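Local coordinates for protein Cg9734-pa (Drosophila melanogaster, PDB 2BK9) that binds a heme whose iron is hexacoordinated by two histidines, and probably carries oxygen as an insect member of the globin family, at residues 104-109 with 140-145; 59-64 with 94-99; 28-33 with 110-115. The protein carries 1 engineered substitution. All blocks are in the same frame, centred on the assembly; numbering follows the deposited sequence. Where two conformers were deposited one is given.

Contact 1 (104-109 with 140-145); sequences ESYNQL and AIIFKA. With HEM (protoporphyrin IX containing Fe), chain B.
With CG anti to its carbonyl carbon (chi1 -80°), Tyr106 swings its ring out from helix 103-120, and on helix 125-143 Ile142 places CG2 anti to its backbone N, which puts that methyl against the phenol. CG2 sits over one face of the Tyr106 ring, 3.9 Å from the ring centroid and 19° off the normal, a CH-pi contact displaced toward the CE2-CZ side. Ile142 CD1 reaches further along the same ring, 4.0 Å from Tyr106 CE1. Phe143 slides past Tyr106 in the opposite direction and offers its edge: CE1 comes within 3.7 Å of Tyr106 CB, nearly in the plane of the phenylalanine ring. At that edge also lies the amide of Asn107, whose OD1 is 3.6 Å from Phe143 CZ, the two planes turned 74° apart. The hydroxyl of Tyr139 is hydrogen-bonded to the backbone oxygen of Tyr106, whose side chain lies close to the axial ligand His96; Ser105 and Leu109 line the heme pocket, Leu109 CD2 3.6 Å from heme CAB. No hydrogen bond crosses between 104-109 and 140-145; this pairing of globin G and H helices rests on dispersion and CH-pi contact, with the amide at its exposed margin.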
loop_
_atom_site.group_PDB
_atom_site.type_symbol
_atom_site.label_atom_id
_atom_site.label_comp_id
_atom_site.label_asym_id
_atom_site.label_seq_id
_atom_site.Cartn_x
_atom_site.Cartn_y
_atom_site.Cartn_z
ATOM N N GLU A 104 8.831 -10.024 -3.940
ATOM C CA GLU A 104 9.806 -9.271 -3.202
ATOM C C GLU A 104 9.534 -7.766 -3.251
ATOM O O GLU A 104 9.603 -7.111 -2.214
ATOM C CB GLU A 104 11.225 -9.578 -3.728
ATOM C CG GLU A 104 12.272 -8.835 -2.916
ATOM C CD GLU A 104 13.656 -8.859 -3.458
ATOM O OE1 GLU A 104 14.607 -8.662 -2.666
ATOM O OE2 GLU A 104 13.806 -9.098 -4.669
ATOM N N SER A 105 9.223 -7.250 -4.437
ATOM C CA SER A 105 8.903 -5.842 -4.558
ATOM C C SER A 105 7.690 -5.461 -3.720
ATOM O O SER A 105 7.707 -4.459 -3.005
ATOM C CB SER A 105 8.659 -5.529 -6.027
ATOM O OG SER A 105 8.332 -4.203 -6.253
ATOM N N TYR A 106 6.602 -6.222 -3.790
ATOM C CA TYR A 106 5.476 -5.993 -2.923
ATOM C C TYR A 106 5.883 -6.030 -1.444
ATOM O O TYR A 106 5.449 -5.184 -0.657
ATOM C CB TYR A 106 4.352 -6.975 -3.156
ATOM C CG TYR A 106 3.474 -6.661 -4.346
ATOM C CD1 TYR A 106 2.602 -5.587 -4.338
ATOM C CD2 TYR A 106 3.494 -7.486 -5.460
ATOM C CE1 TYR A 106 1.758 -5.319 -5.377
ATOM C CE2 TYR A 106 2.636 -7.235 -6.517
ATOM C CZ TYR A 106 1.751 -6.171 -6.467
ATOM O OH TYR A 106 0.878 -5.927 -7.480
ATOM N N ASN A 107 6.683 -7.002 -1.044
ATOM C CA ASN A 107 7.097 -7.117 0.355
ATOM C C ASN A 107 7.985 -5.946 0.770
ATOM O O ASN A 107 7.897 -5.481 1.910
ATOM C CB ASN A 107 7.742 -8.465 0.611
ATOM C CG ASN A 107 6.733 -9.568 0.701
ATOM O OD1 ASN A 107 5.598 -9.364 1.144
ATOM N ND2 ASN A 107 7.127 -10.773 0.254
ATOM N N GLN A 108 8.796 -5.426 -0.147
ATOM C CA GLN A 108 9.544 -4.206 0.078
ATOM C C GLN A 108 8.586 -3.046 0.403
ATOM O O GLN A 108 8.769 -2.307 1.373
ATOM C CB GLN A 108 10.409 -3.882 -1.160
ATOM C CG GLN A 108 11.608 -4.774 -1.299
ATOM C CD GLN A 108 12.293 -4.632 -2.646
ATOM O OE1 GLN A 108 11.732 -4.082 -3.590
ATOM N NE2 GLN A 108 13.511 -5.129 -2.742
ATOM N N LEU A 109 7.534 -2.889 -0.397
ATOM C CA LEU A 109 6.581 -1.830 -0.167
ATOM C C LEU A 109 5.822 -2.040 1.133
ATOM O O LEU A 109 5.498 -1.074 1.825
ATOM C CB LEU A 109 5.606 -1.725 -1.358
ATOM C CG LEU A 109 4.661 -0.530 -1.290
ATOM C CD1 LEU A 109 5.355 0.790 -1.381
ATOM C CD2 LEU A 109 3.593 -0.611 -2.359
ATOM N N ALA A 140 -2.268 -11.443 0.981
ATOM C CA ALA A 140 -2.714 -12.801 0.631
ATOM C C ALA A 140 -3.495 -12.772 -0.671
ATOM O O ALA A 140 -3.334 -13.650 -1.505
ATOM N N ILE A 141 -4.336 -11.752 -0.847
ATOM C CA ILE A 141 -5.126 -11.625 -2.031
ATOM C C ILE A 141 -4.236 -11.370 -3.252
ATOM O O ILE A 141 -4.375 -12.021 -4.310
ATOM C CB ILE A 141 -6.181 -10.534 -1.884
ATOM C CG1 ILE A 141 -7.162 -10.822 -0.742
ATOM C CG2 ILE A 141 -6.885 -10.355 -3.229
ATOM C CD1 ILE A 141 -7.984 -9.636 -0.287
ATOM N N ILE A 142 -3.299 -10.429 -3.134
ATOM C CA ILE A 142 -2.386 -10.165 -4.231
ATOM C C ILE A 142 -1.669 -11.444 -4.625
ATOM O O ILE A 142 -1.498 -11.796 -5.803
ATOM C CB ILE A 142 -1.339 -9.081 -3.836
ATOM C CG1 ILE A 142 -2.030 -7.742 -3.492
ATOM C CG2 ILE A 142 -0.308 -8.885 -4.976
ATOM C CD1 ILE A 142 -1.047 -6.744 -2.987
ATOM N N PHE A 143 -1.148 -12.135 -3.620
ATOM C CA PHE A 143 -0.188 -13.220 -3.877
ATOM C C PHE A 143 -0.826 -14.497 -4.398
ATOM O O PHE A 143 -0.123 -15.326 -4.978
ATOM C CB PHE A 143 0.652 -13.501 -2.631
ATOM C CG PHE A 143 1.689 -12.450 -2.324
ATOM C CD1 PHE A 143 1.804 -11.263 -3.007
ATOM C CD2 PHE A 143 2.567 -12.684 -1.315
ATOM C CE1 PHE A 143 2.801 -10.339 -2.711
ATOM C CE2 PHE A 143 3.525 -11.742 -0.998
ATOM C CZ PHE A 143 3.639 -10.577 -1.678
ATOM N N LYS A 144 -2.139 -14.622 -4.297
ATOM C CA LYS A 144 -2.824 -15.733 -4.966
ATOM C C LYS A 144 -3.118 -15.407 -6.419
ATOM O O LYS A 144 -3.728 -16.230 -7.083
ATOM C CB LYS A 144 -4.069 -16.238 -4.187
ATOM C CG LYS A 144 -5.211 -15.296 -4.127
ATOM C CD LYS A 144 -6.393 -15.945 -3.410
ATOM C CE LYS A 144 -7.595 -15.003 -3.134
ATOM N NZ LYS A 144 -8.196 -14.469 -4.380
ATOM N N ALA A 145 -2.705 -14.239 -6.923
ATOM C CA ALA A 145 -2.920 -13.873 -8.295
ATOM C C ALA A 145 -1.643 -13.818 -9.152
ATOM O O ALA A 145 -1.761 -13.608 -10.361
ATOM C CB ALA A 145 -3.626 -12.531 -8.375
HETATM C CHA HEM B . 0.426 1.334 -11.649
HETATM C CHB HEM B . -1.713 0.757 -7.380
HETATM C CHC HEM B . 2.301 -1.230 -5.757
HETATM C CHD HEM B . 4.567 -0.247 -9.837
HETATM C C1A HEM B . -0.508 1.278 -10.648
HETATM C C2A HEM B . -1.935 1.566 -10.811
HETATM C C3A HEM B . -2.559 1.391 -9.624
HETATM C C4A HEM B . -1.521 1.032 -8.701
HETATM C CMA HEM B . -4.037 1.543 -9.215
HETATM C CAA HEM B . -2.567 1.978 -12.145
HETATM C CBA HEM B . -2.743 0.765 -13.058
HETATM C CGA HEM B . -3.243 1.288 -14.379
HETATM O O1A HEM B . -2.422 1.804 -15.194
HETATM O O2A HEM B . -4.456 1.184 -14.626
HETATM C C1B HEM B . -0.784 0.210 -6.527
HETATM C C2B HEM B . -1.079 -0.233 -5.194
HETATM C C3B HEM B . 0.056 -0.795 -4.738
HETATM C C4B HEM B . 1.032 -0.764 -5.785
HETATM C CMB HEM B . -2.404 -0.051 -4.507
HETATM C CAB HEM B . 0.290 -1.480 -3.447
HETATM C CBB HEM B . -0.274 -1.168 -2.296
HETATM C C1C HEM B . 3.275 -1.157 -6.704
HETATM C C2C HEM B . 4.636 -1.675 -6.606
HETATM C C3C HEM B . 5.292 -1.347 -7.718
HETATM C C4C HEM B . 4.354 -0.655 -8.564
HETATM C CMC HEM B . 5.160 -2.469 -5.411
HETATM C CAC HEM B . 6.735 -1.675 -7.995
HETATM C CBC HEM B . 7.578 -1.007 -8.754
HETATM C C1D HEM B . 3.663 0.288 -10.694
HETATM C C2D HEM B . 3.910 0.594 -12.039
HETATM C C3D HEM B . 2.691 1.080 -12.587
HETATM C C4D HEM B . 1.745 1.005 -11.506
HETATM C CMD HEM B . 5.246 0.489 -12.753
HETATM C CAD HEM B . 2.481 1.530 -14.008
HETATM C CBD HEM B . 2.903 2.952 -14.211
HETATM C CGD HEM B . 2.736 3.434 -15.617
HETATM O O1D HEM B . 3.205 4.553 -15.935
HETATM O O2D HEM B . 2.125 2.704 -16.442
HETATM N NA HEM B . -0.292 0.924 -9.358
HETATM N NB HEM B . 0.529 -0.121 -6.886
HETATM N NC HEM B . 3.129 -0.540 -7.919
HETATM N ND HEM B . 2.342 0.529 -10.386
HETATM FE FE HEM B . 1.425 0.235 -8.646
#

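Contact 2 (59-64 with 94-99); sequences RAHAGR and VSHIPR. With HEM (protoporphyrin IX containing Fe), chain B.
His61 and His96 face each other across the heme, their NE2 atoms 4.0 Å apart with the iron between them. Early in 94-99, Ser95 brings CB near a propionate carbon, heme CBA, while its OG bonds to Lys91 O. His96 follows: chi1 of -68° sets CG beside the backbone N and turns the imidazole to the porphyrin, where His96 NE2 binds the iron at 2.0 Å. Its other nitrogen, ND1, is bonded to Ile92 O, which holds the rotation of the ring. After Pro98 the chain reaches Arg99, bent at chi2 (-67°), whose CG packs 3.7 Å from heme CMD and whose NH2 bonds to propionate O2D at 2.9 Å. Arg99 NH1 also bonds to Pro98 O at 3.3 Å, from above the carbonyl plane. On the distal side His61 completes the bis-histidyl coordination, His61 NE2 to iron 2.0 Å, and Arg64 lies extended with CD 3.5 Å from heme C3A and one guanidinium face toward CAA. The heme is thus sandwiched between helix 56-75 and the end of helix 81-96, the distal and proximal walls of the globin fold, with Leu28 of helix 20-34 and the edge-to-face ring of Phe42 packed against His61.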
loop_
_atom_site.group_PDB
_atom_site.type_symbol
_atom_site.label_atom_id
_atom_site.label_comp_id
_atom_site.label_asym_id
_atom_site.label_seq_id
_atom_site.Cartn_x
_atom_site.Cartn_y
_atom_site.Cartn_z
ATOM N N ARG A 59 3.308 11.369 -8.274
ATOM C CA ARG A 59 2.186 11.804 -7.438
ATOM C C ARG A 59 0.937 10.969 -7.687
ATOM O O ARG A 59 0.233 10.641 -6.752
ATOM C CB ARG A 59 1.906 13.280 -7.667
ATOM C CG ARG A 59 2.817 14.158 -6.884
ATOM C CD ARG A 59 2.223 15.521 -6.585
ATOM N NE ARG A 59 1.925 16.168 -7.842
ATOM C CZ ARG A 59 2.821 16.809 -8.587
ATOM N NH1 ARG A 59 4.073 16.932 -8.194
ATOM N NH2 ARG A 59 2.480 17.336 -9.745
ATOM N N ALA A 60 0.716 10.593 -8.942
ATOM C CA ALA A 60 -0.421 9.791 -9.259
ATOM C C ALA A 60 -0.315 8.417 -8.591
ATOM O O ALA A 60 -1.289 7.924 -8.059
ATOM C CB ALA A 60 -0.528 9.655 -10.776
ATOM N N HIS A 61 0.854 7.785 -8.647
ATOM C CA HIS A 61 0.977 6.466 -8.030
ATOM C C HIS A 61 0.901 6.547 -6.510
ATOM O O HIS A 61 0.303 5.706 -5.860
ATOM C CB HIS A 61 2.263 5.743 -8.482
ATOM C CG HIS A 61 2.254 4.289 -8.153
ATOM N ND1 HIS A 61 2.761 3.767 -6.989
ATOM C CD2 HIS A 61 1.760 3.233 -8.833
ATOM C CE1 HIS A 61 2.556 2.456 -6.980
ATOM N NE2 HIS A 61 1.963 2.101 -8.091
ATOM N N ALA A 62 1.544 7.584 -5.950
ATOM C CA ALA A 62 1.495 7.785 -4.527
ATOM C C ALA A 62 0.041 7.900 -4.045
ATOM O O ALA A 62 -0.371 7.345 -3.024
ATOM C CB ALA A 62 2.326 9.001 -4.178
ATOM N N GLY A 63 -0.722 8.699 -4.768
ATOM C CA GLY A 63 -2.129 8.929 -4.459
ATOM C C GLY A 63 -2.961 7.677 -4.636
ATOM O O GLY A 63 -3.883 7.435 -3.833
ATOM N N ARG A 64 -2.635 6.838 -5.618
ATOM C CA ARG A 64 -3.314 5.570 -5.799
ATOM C C ARG A 64 -3.138 4.683 -4.607
ATOM O O ARG A 64 -4.073 4.014 -4.205
ATOM C CB ARG A 64 -2.806 4.856 -7.058
ATOM C CG ARG A 64 -3.438 5.400 -8.370
ATOM C CD ARG A 64 -2.781 4.933 -9.662
ATOM N NE ARG A 64 -3.630 5.281 -10.807
ATOM C CZ ARG A 64 -3.287 6.007 -11.848
ATOM N NH1 ARG A 64 -2.059 6.435 -12.030
ATOM N NH2 ARG A 64 -4.204 6.245 -12.766
ATOM N N VAL A 94 -3.575 -7.909 -10.673
ATOM C CA VAL A 94 -3.563 -8.154 -12.105
ATOM C C VAL A 94 -3.059 -6.916 -12.840
ATOM O O VAL A 94 -2.333 -7.061 -13.845
ATOM C CB VAL A 94 -4.940 -8.621 -12.553
ATOM C CG1 VAL A 94 -4.991 -8.730 -14.054
ATOM C CG2 VAL A 94 -5.233 -9.980 -11.905
ATOM N N SER A 95 -3.347 -5.728 -12.359
ATOM C CA SER A 95 -2.882 -4.506 -12.999
ATOM C C SER A 95 -1.361 -4.403 -13.067
ATOM O O SER A 95 -0.842 -3.680 -13.911
ATOM C CB SER A 95 -3.435 -3.264 -12.257
ATOM O OG SER A 95 -4.789 -3.092 -12.556
ATOM N N HIS A 96 -0.632 -5.054 -12.185
ATOM C CA HIS A 96 0.819 -4.974 -12.180
ATOM C C HIS A 96 1.494 -6.090 -12.955
ATOM O O HIS A 96 2.702 -6.023 -13.143
ATOM C CB HIS A 96 1.333 -4.900 -10.744
ATOM C CG HIS A 96 0.985 -3.629 -10.047
ATOM N ND1 HIS A 96 -0.226 -3.408 -9.432
ATOM C CD2 HIS A 96 1.671 -2.462 -9.946
ATOM C CE1 HIS A 96 -0.236 -2.167 -8.934
ATOM N NE2 HIS A 96 0.910 -1.584 -9.210
ATOM N N ILE A 97 0.760 -7.106 -13.395
ATOM C CA ILE A 97 1.365 -8.206 -14.158
ATOM C C ILE A 97 2.174 -7.714 -15.346
ATOM O O ILE A 97 3.291 -8.193 -15.572
ATOM C CB ILE A 97 0.302 -9.245 -14.513
ATOM C CG1 ILE A 97 -0.096 -9.997 -13.252
ATOM C CG2 ILE A 97 0.807 -10.170 -15.605
ATOM C CD1 ILE A 97 -1.267 -10.929 -13.447
ATOM N N PRO A 98 1.704 -6.703 -16.091
ATOM C CA PRO A 98 2.491 -6.164 -17.204
ATOM C C PRO A 98 3.753 -5.417 -16.806
ATOM O O PRO A 98 4.432 -4.910 -17.677
ATOM C CB PRO A 98 1.498 -5.188 -17.911
ATOM C CG PRO A 98 0.184 -5.724 -17.514
ATOM C CD PRO A 98 0.352 -6.106 -16.085
ATOM N N ARG A 99 3.974 -5.223 -15.532
ATOM C CA ARG A 99 5.154 -4.568 -15.040
ATOM C C ARG A 99 6.033 -5.503 -14.208
ATOM O O ARG A 99 6.994 -5.064 -13.616
ATOM C CB ARG A 99 4.770 -3.351 -14.194
ATOM C CG ARG A 99 4.107 -2.277 -14.968
ATOM C CD ARG A 99 5.078 -1.631 -15.983
ATOM N NE ARG A 99 4.383 -0.545 -16.678
ATOM C CZ ARG A 99 3.443 -0.704 -17.610
ATOM N NH1 ARG A 99 3.200 -1.893 -18.139
ATOM N NH2 ARG A 99 2.770 0.330 -18.069
HETATM C CHA HEM B . 0.426 1.334 -11.649
HETATM C CHB HEM B . -1.713 0.757 -7.380
HETATM C CHC HEM B . 2.301 -1.230 -5.757
HETATM C CHD HEM B . 4.567 -0.247 -9.837
HETATM C C1A HEM B . -0.508 1.278 -10.648
HETATM C C2A HEM B . -1.935 1.566 -10.811
HETATM C C3A HEM B . -2.559 1.391 -9.624
HETATM C C4A HEM B . -1.521 1.032 -8.701
HETATM C CMA HEM B . -4.037 1.543 -9.215
HETATM C CAA HEM B . -2.567 1.978 -12.145
HETATM C CBA HEM B . -2.743 0.765 -13.058
HETATM C CGA HEM B . -3.243 1.288 -14.379
HETATM O O1A HEM B . -2.422 1.804 -15.194
HETATM O O2A HEM B . -4.456 1.184 -14.626
HETATM C C1B HEM B . -0.784 0.210 -6.527
HETATM C C2B HEM B . -1.079 -0.233 -5.194
HETATM C C3B HEM B . 0.056 -0.795 -4.738
HETATM C C4B HEM B . 1.032 -0.764 -5.785
HETATM C CMB HEM B . -2.404 -0.051 -4.507
HETATM C CAB HEM B . 0.290 -1.480 -3.447
HETATM C CBB HEM B . -0.274 -1.168 -2.296
HETATM C C1C HEM B . 3.275 -1.157 -6.704
HETATM C C2C HEM B . 4.636 -1.675 -6.606
HETATM C C3C HEM B . 5.292 -1.347 -7.718
HETATM C C4C HEM B . 4.354 -0.655 -8.564
HETATM C CMC HEM B . 5.160 -2.469 -5.411
HETATM C CAC HEM B . 6.735 -1.675 -7.995
HETATM C CBC HEM B . 7.578 -1.007 -8.754
HETATM C C1D HEM B . 3.663 0.288 -10.694
HETATM C C2D HEM B . 3.910 0.594 -12.039
HETATM C C3D HEM B . 2.691 1.080 -12.587
HETATM C C4D HEM B . 1.745 1.005 -11.506
HETATM C CMD HEM B . 5.246 0.489 -12.753
HETATM C CAD HEM B . 2.481 1.530 -14.008
HETATM C CBD HEM B . 2.903 2.952 -14.211
HETATM C CGD HEM B . 2.736 3.434 -15.617
HETATM O O1D HEM B . 3.205 4.553 -15.935
HETATM O O2D HEM B . 2.125 2.704 -16.442
HETATM N NA HEM B . -0.292 0.924 -9.358
HETATM N NB HEM B . 0.529 -0.121 -6.886
HETATM N NC HEM B . 3.129 -0.540 -7.919
HETATM N ND HEM B . 2.342 0.529 -10.386
HETATM FE FE HEM B . 1.425 0.235 -8.646
#

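Contact 3 (28-33 with 110-115); sequences LTQFFN and KGVILD. With HEM (protoporphyrin IX containing Fe), chain B.
Gln30 meets Val112 and Asp115 where helix 20-34 passes helix 103-120, the crossing of the B and G helices of the globin fold. The closest polar meeting is Gln30 NE2 with Asp115 OD2, a hydrogen bond of 2.9 Å with an N-H...O angle of 152°. The amide and the carboxylate stand almost perpendicular, 87° apart, and the donor reaches OD2 on its anti side, tilted out of the carboxylate plane. Alongside this bond the aliphatic part of Gln30 runs against Val112, the two side chains coming from opposite directions. Val112 CG1 touches Gln30 CB at 3.7 Å and is also near Gln30 CD, while Val112 CG2 is 3.8 Å from Gln30 CG. An outstretched glutamine, with CG anti to the backbone N and the chain straight beyond it, carries the amide past the valine as far as the aspartate. Gln30 OE1 accepts from Arg34 NE, one helical turn further on; the two bonds together are consistent with the modelled flip of the amide.

Behind these side chains the backbones come close, the CA atoms of Phe31 and Val112 being 6.2 Å apart, and Val112 CG1 lies 4.0 Å from Phe31 N. The axes of segments 28-33 and 110-115 approach to 9.2 Å and run at 138° to each other. The Phe31 ring, part of the heme pocket, reaches the heme, CZ 3.7 Å from heme CMC, with the vinyl carbon CAC near its edge; it also packs on Ser105, Gln108 and Leu109. On its other flank helix 103-120 meets helix 125-143, where Lys110 forms a salt bridge with Asp136. Across the joint, then, a buried valine supplies apolar contact, and at its edge the Gln30 amide is held by two bonds, Asp115 at NE2 and Arg34 at OE1.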
loop_
_atom_site.group_PDB
_atom_site.type_symbol
_atom_site.label_atom_id
_atom_site.label_comp_id
_atom_site.label_asym_id
_atom_site.label_seq_id
_atom_site.Cartn_x
_atom_site.Cartn_y
_atom_site.Cartn_z
ATOM N N LEU A 28 6.234 6.305 -1.020
ATOM C CA LEU A 28 6.920 5.980 -2.253
ATOM C C LEU A 28 8.362 6.463 -2.283
ATOM O O LEU A 28 9.223 5.765 -2.810
ATOM C CB LEU A 28 6.019 6.461 -3.387
ATOM C CG LEU A 28 6.141 5.831 -4.731
ATOM C CD1 LEU A 28 5.897 4.330 -4.713
ATOM C CD2 LEU A 28 5.245 6.506 -5.726
ATOM N N THR A 29 8.663 7.619 -1.702
ATOM C CA THR A 29 10.066 7.987 -1.594
ATOM C C THR A 29 10.851 6.966 -0.761
ATOM O O THR A 29 11.976 6.640 -1.122
ATOM C CB THR A 29 10.325 9.393 -1.060
ATOM O OG1 THR A 29 9.787 9.526 0.255
ATOM C CG2 THR A 29 9.794 10.467 -1.982
ATOM N N GLN A 30 10.265 6.457 0.324
ATOM C CA GLN A 30 10.985 5.501 1.146
ATOM C C GLN A 30 11.211 4.197 0.378
ATOM O O GLN A 30 12.268 3.587 0.462
ATOM C CB GLN A 30 10.251 5.253 2.488
ATOM C CG GLN A 30 10.969 4.207 3.348
ATOM C CD GLN A 30 10.369 3.803 4.687
ATOM O OE1 GLN A 30 10.879 2.860 5.326
ATOM N NE2 GLN A 30 9.355 4.493 5.176
ATOM N N PHE A 31 10.183 3.777 -0.342
ATOM C CA PHE A 31 10.293 2.594 -1.183
ATOM C C PHE A 31 11.486 2.719 -2.140
ATOM O O PHE A 31 12.302 1.817 -2.238
ATOM C CB PHE A 31 8.978 2.444 -1.898
ATOM C CG PHE A 31 8.857 1.281 -2.840
ATOM C CD1 PHE A 31 9.038 -0.038 -2.427
ATOM C CD2 PHE A 31 8.460 1.504 -4.133
ATOM C CE1 PHE A 31 8.829 -1.086 -3.284
ATOM C CE2 PHE A 31 8.223 0.446 -4.988
ATOM C CZ PHE A 31 8.417 -0.853 -4.550
ATOM N N PHE A 32 11.553 3.838 -2.837
ATOM C CA PHE A 32 12.618 4.004 -3.824
ATOM C C PHE A 32 13.984 4.278 -3.193
ATOM O O PHE A 32 14.999 3.918 -3.767
ATOM C CB PHE A 32 12.280 5.097 -4.825
ATOM C CG PHE A 32 11.076 4.827 -5.644
ATOM C CD1 PHE A 32 10.904 3.618 -6.314
ATOM C CD2 PHE A 32 10.090 5.797 -5.793
ATOM C CE1 PHE A 32 9.782 3.420 -7.064
ATOM C CE2 PHE A 32 8.981 5.578 -6.573
ATOM C CZ PHE A 32 8.848 4.415 -7.225
ATOM N N ASN A 33 14.000 4.925 -2.033
ATOM C CA ASN A 33 15.267 5.153 -1.342
ATOM C C ASN A 33 15.891 3.867 -0.879
ATOM O O ASN A 33 17.089 3.633 -1.061
ATOM C CB ASN A 33 14.982 6.088 -0.149
ATOM C CG ASN A 33 16.197 6.602 0.500
ATOM O OD1 ASN A 33 17.226 6.792 -0.137
ATOM N ND2 ASN A 33 16.090 6.836 1.795
ATOM N N LYS A 110 5.538 -3.286 1.447
ATOM C CA LYS A 110 4.740 -3.614 2.638
ATOM C C LYS A 110 5.375 -3.044 3.901
ATOM O O LYS A 110 4.717 -2.410 4.735
ATOM C CB LYS A 110 4.615 -5.135 2.774
ATOM C CG LYS A 110 3.785 -5.679 3.891
ATOM C CD LYS A 110 3.896 -7.251 3.908
ATOM C CE LYS A 110 2.763 -7.961 4.600
ATOM N NZ LYS A 110 3.208 -9.369 4.821
ATOM N N GLY A 111 6.670 -3.293 4.078
ATOM C CA GLY A 111 7.323 -2.825 5.255
ATOM C C GLY A 111 7.366 -1.325 5.322
ATOM O O GLY A 111 7.256 -0.733 6.380
ATOM N N VAL A 112 7.475 -0.681 4.172
ATOM C CA VAL A 112 7.514 0.782 4.103
ATOM C C VAL A 112 6.159 1.368 4.423
ATOM O O VAL A 112 6.081 2.345 5.163
ATOM C CB VAL A 112 7.981 1.196 2.738
ATOM C CG1 VAL A 112 7.659 2.621 2.475
ATOM C CG2 VAL A 112 9.470 0.840 2.515
ATOM N N ILE A 113 5.078 0.785 3.928
ATOM C CA ILE A 113 3.732 1.261 4.282
ATOM C C ILE A 113 3.532 1.193 5.784
ATOM O O ILE A 113 3.081 2.143 6.414
ATOM C CB ILE A 113 2.661 0.411 3.560
ATOM C CG1 ILE A 113 2.699 0.698 2.056
ATOM C CG2 ILE A 113 1.279 0.688 4.135
ATOM C CD1 ILE A 113 1.880 -0.297 1.274
ATOM N N LEU A 114 3.857 0.054 6.381
ATOM C CA LEU A 114 3.661 -0.095 7.817
ATOM C C LEU A 114 4.537 0.875 8.607
ATOM O O LEU A 114 4.084 1.440 9.603
ATOM C CB LEU A 114 3.899 -1.547 8.222
ATOM C CG LEU A 114 2.772 -2.498 7.763
ATOM C CD1 LEU A 114 3.229 -3.934 7.887
ATOM C CD2 LEU A 114 1.489 -2.269 8.531
ATOM N N ASP A 115 5.748 1.121 8.134
ATOM C CA ASP A 115 6.624 2.076 8.760
ATOM C C ASP A 115 6.013 3.492 8.729
ATOM O O ASP A 115 6.008 4.208 9.726
ATOM C CB ASP A 115 7.965 2.042 8.044
ATOM C CG ASP A 115 8.924 2.968 8.588
ATOM O OD1 ASP A 115 9.495 2.619 9.648
ATOM O OD2 ASP A 115 9.149 4.097 8.061
HETATM C CHA HEM B . 0.426 1.334 -11.649
HETATM C CHB HEM B . -1.713 0.757 -7.380
HETATM C CHC HEM B . 2.301 -1.230 -5.757
HETATM C CHD HEM B . 4.567 -0.247 -9.837
HETATM C C1A HEM B . -0.508 1.278 -10.648
HETATM C C2A HEM B . -1.935 1.566 -10.811
HETATM C C3A HEM B . -2.559 1.391 -9.624
HETATM C C4A HEM B . -1.521 1.032 -8.701
HETATM C CMA HEM B . -4.037 1.543 -9.215
HETATM C CAA HEM B . -2.567 1.978 -12.145
HETATM C CBA HEM B . -2.743 0.765 -13.058
HETATM C CGA HEM B . -3.243 1.288 -14.379
HETATM O O1A HEM B . -2.422 1.804 -15.194
HETATM O O2A HEM B . -4.456 1.184 -14.626
HETATM C C1B HEM B . -0.784 0.210 -6.527
HETATM C C2B HEM B . -1.079 -0.233 -5.194
HETATM C C3B HEM B . 0.056 -0.795 -4.738
HETATM C C4B HEM B . 1.032 -0.764 -5.785
HETATM C CMB HEM B . -2.404 -0.051 -4.507
HETATM C CAB HEM B . 0.290 -1.480 -3.447
HETATM C CBB HEM B . -0.274 -1.168 -2.296
HETATM C C1C HEM B . 3.275 -1.157 -6.704
HETATM C C2C HEM B . 4.636 -1.675 -6.606
HETATM C C3C HEM B . 5.292 -1.347 -7.718
HETATM C C4C HEM B . 4.354 -0.655 -8.564
HETATM C CMC HEM B . 5.160 -2.469 -5.411
HETATM C CAC HEM B . 6.735 -1.675 -7.995
HETATM C CBC HEM B . 7.578 -1.007 -8.754
HETATM C C1D HEM B . 3.663 0.288 -10.694
HETATM C C2D HEM B . 3.910 0.594 -12.039
HETATM C C3D HEM B . 2.691 1.080 -12.587
HETATM C C4D HEM B . 1.745 1.005 -11.506
HETATM C CMD HEM B . 5.246 0.489 -12.753
HETATM C CAD HEM B . 2.481 1.530 -14.008
HETATM C CBD HEM B . 2.903 2.952 -14.211
HETATM C CGD HEM B . 2.736 3.434 -15.617
HETATM O O1D HEM B . 3.205 4.553 -15.935
HETATM O O2D HEM B . 2.125 2.704 -16.442
HETATM N NA HEM B . -0.292 0.924 -9.358
HETATM N NB HEM B . 0.529 -0.121 -6.886
HETATM N NC HEM B . 3.129 -0.540 -7.919
HETATM N ND HEM B . 2.342 0.529 -10.386
HETATM FE FE HEM B . 1.425 0.235 -8.646
#

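How the contacts relate
Contacts 1 and 3 both use helix 103-120: the 104-109 half meets helix 125-143, the following turns meet helix 20-34, and Phe31 CE1 of contact 3 packs 3.6 Å from Ser105 O of contact 1. Contact 2 is the buried one, and its two segments meet through iron rather than by broad packing. The other two are partly buried, each with a polar residue at an exposed margin: aromatic and aliphatic groups dominate contact 1, whereas contact 3 adds a hydrogen bond. All three touch the heme. Tyr106 of contact 1 packs beside His96, and Leu28, on the helix that also supplies contact 3, packs beside His61.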